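Local coordinates for protein RickCE (Rickettsia bellii, PDB 5HAM) that probably acts as a deubiquitinating cysteine protease of the CE clan, an effector that cleaves ubiquitin or ubiquitin-like modifiers from its targets, at residues H16-T19 with A20-E24. Residues are numbered along the deposited sequence; the frame is centred on the assembly and turned at random.
Sequences HLLT and AQLDE
The side-chain amide of Gln21 comes back beside the carbonyl of Leu17, and its oxygen side is the nearer: OE1 lies 3.5 Å from Leu17 O, two acceptors with no hydrogen bond between them. The Leu18 carbonyl has Gln21 N over one face, 65° out of the carbonyl plane; Leu22 CB packs beyond the oxygen, tilted towards the other side, 3.2 Å from Leu18 O, with CG close behind.

This is the end of helix 11-20, the turn that leads into strand 27-34. The final regular helical bond, Ala20 N to His16 O, is 2.8 Å long and fairly straight at 154°. One residue on, Gln21 N is shared: it reaches Leu18 O at 3.1 Å, three residues back as in a 3-10 turn, and holds Leu17 O only weakly. Gln21 then leaves helical backbone angles.

Among the side chains, Leu18 and Leu22 run side by side, CD2 4.2 Å from CD1. With CG beside its own backbone N (chi1 -75°), Leu22 lies back against the helix end. Both leucines rest on Val29 of strand 27-34, Leu18 also meets Ile220 of helix 211-223, and Leu17 and Gln21 touch helices 211-223 and 238-251. Thr19 OG1 bonds back to Thr15 O.

Chemically, the turn is held by main-chain hydrogen bonds and one apolar side-chain contact. Gln21 O accepts a bond from Lys224 NZ, whose positive charge would probably offset the partial negative charge of the carbonyls at the helix C-terminus.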
ATOM      1  N   HIS A  16     -14.250  -4.664   1.345  1.00 37.20           N
ATOM      2  CA  HIS A  16     -15.494  -5.429   1.513  1.00 41.89           C
ATOM      3  C   HIS A  16     -15.394  -6.479   2.610  1.00 35.45           C
ATOM      4  O   HIS A  16     -16.299  -6.632   3.430  1.00 32.36           O
ATOM      5  CB  HIS A  16     -15.884  -6.140   0.215  1.00 52.36           C
ATOM      6  CG  HIS A  16     -16.189  -5.214  -0.915  1.00 65.07           C
ATOM      7  ND1 HIS A  16     -16.290  -5.636  -2.224  1.00 67.47           N
ATOM      8  CD2 HIS A  16     -16.407  -3.876  -0.933  1.00 68.79           C
ATOM      9  CE1 HIS A  16     -16.557  -4.603  -2.997  1.00 69.44           C
ATOM     10  NE2 HIS A  16     -16.629  -3.524  -2.244  1.00 69.64           N
ATOM     11  N   LEU A  17     -14.301  -7.231   2.586  1.00 33.30           N
ATOM     12  CA  LEU A  17     -14.050  -8.238   3.594  1.00 35.68           C
ATOM     13  C   LEU A  17     -14.047  -7.623   4.992  1.00 33.08           C
ATOM     14  O   LEU A  17     -14.613  -8.197   5.925  1.00 36.10           O
ATOM     15  CB  LEU A  17     -12.727  -8.937   3.303  1.00 32.42           C
ATOM     16  CG  LEU A  17     -12.909  -9.956   2.187  1.00 28.62           C
ATOM     17  CD1 LEU A  17     -11.567 -10.379   1.600  1.00 24.29           C
ATOM     18  CD2 LEU A  17     -13.689 -11.133   2.752  1.00 25.75           C
ATOM     19  N   LEU A  18     -13.433  -6.451   5.125  1.00 26.47           N
ATOM     20  CA  LEU A  18     -13.347  -5.785   6.420  1.00 34.15           C
ATOM     21  C   LEU A  18     -14.712  -5.304   6.871  1.00 40.47           C
ATOM     22  O   LEU A  18     -15.146  -5.591   7.989  1.00 47.93           O
ATOM     23  CB  LEU A  18     -12.375  -4.608   6.373  1.00 28.75           C
ATOM     24  CG  LEU A  18     -10.891  -4.978   6.418  1.00 31.80           C
ATOM     25  CD1 LEU A  18     -10.045  -3.747   6.145  1.00 27.32           C
ATOM     26  CD2 LEU A  18     -10.537  -5.602   7.755  1.00 32.67           C
ATOM     27  N   THR A  19     -15.377  -4.572   5.990  1.00 35.99           N
ATOM     28  CA  THR A  19     -16.727  -4.080   6.231  1.00 38.01           C
ATOM     29  C   THR A  19     -17.718  -5.196   6.597  1.00 39.37           C
ATOM     30  O   THR A  19     -18.541  -5.034   7.497  1.00 43.36           O
ATOM     31  CB  THR A  19     -17.222  -3.298   5.008  1.00 38.90           C
ATOM     32  OG1 THR A  19     -16.459  -2.093   4.904  1.00 43.76           O
ATOM     33  CG2 THR A  19     -18.686  -2.942   5.140  1.00 45.37           C
ATOM     34  N   ALA A  20     -17.612  -6.334   5.918  1.00 35.52           N
ATOM     35  CA  ALA A  20     -18.500  -7.462   6.174  1.00 35.25           C
ATOM     36  C   ALA A  20     -18.259  -8.111   7.538  1.00 41.34           C
ATOM     37  O   ALA A  20     -19.168  -8.689   8.135  1.00 47.96           O
ATOM     38  CB  ALA A  20     -18.368  -8.497   5.069  1.00 27.35           C
ATOM     39  N   GLN A  21     -17.036  -8.011   8.038  1.00 35.83           N
ATOM     40  CA  GLN A  21     -16.703  -8.678   9.280  1.00 33.47           C
ATOM     41  C   GLN A  21     -16.508  -7.712  10.443  1.00 35.91           C
ATOM     42  O   GLN A  21     -16.012  -8.104  11.500  1.00 42.74           O
ATOM     43  CB  GLN A  21     -15.462  -9.536   9.093  1.00 31.32           C
ATOM     44  CG  GLN A  21     -15.739 -10.871   8.420  1.00 44.45           C
ATOM     45  CD  GLN A  21     -14.460 -11.645   8.181  1.00 54.12           C
ATOM     46  OE1 GLN A  21     -13.690 -11.316   7.279  1.00 55.91           O
ATOM     47  NE2 GLN A  21     -14.211 -12.668   8.998  1.00 56.39           N
ATOM     48  N   LEU A  22     -16.892  -6.454  10.245  1.00 24.86           N
ATOM     49  CA  LEU A  22     -16.773  -5.450  11.296  1.00 32.04           C
ATOM     50  C   LEU A  22     -18.062  -4.647  11.492  1.00 36.88           C
ATOM     51  O   LEU A  22     -18.591  -4.075  10.545  1.00 42.71           O
ATOM     52  CB  LEU A  22     -15.611  -4.499  10.993  1.00 33.28           C
ATOM     53  CG  LEU A  22     -14.205  -5.053  11.236  1.00 34.51           C
ATOM     54  CD1 LEU A  22     -13.121  -4.120  10.694  1.00 34.18           C
ATOM     55  CD2 LEU A  22     -13.998  -5.312  12.713  1.00 29.37           C
ATOM     56  N   ASP A  23     -18.552  -4.612  12.729  1.00 37.87           N
ATOM     57  CA  ASP A  23     -19.692  -3.774  13.119  1.00 36.24           C
ATOM     58  C   ASP A  23     -19.403  -2.282  12.902  1.00 37.63           C
ATOM     59  O   ASP A  23     -18.578  -1.683  13.609  1.00 34.76           O
ATOM     60  CB  ASP A  23     -20.025  -4.040  14.588  1.00 36.07           C
ATOM     61  CG  ASP A  23     -21.193  -3.208  15.091  1.00 44.72           C
ATOM     62  OD1 ASP A  23     -21.880  -2.568  14.266  1.00 48.93           O
ATOM     63  OD2 ASP A  23     -21.428  -3.203  16.323  1.00 43.85           O
ATOM     64  N   GLU A  24     -20.103  -1.685  11.939  1.00 38.30           N
ATOM     65  CA  GLU A  24     -19.823  -0.306  11.515  1.00 38.68           C
ATOM     66  C   GLU A  24     -20.120   0.717  12.608  1.00 39.15           C
ATOM     67  O   GLU A  24     -19.569   1.805  12.606  1.00 42.04           O
ATOM     68  CB  GLU A  24     -20.579   0.043  10.227  1.00 33.21           C
TER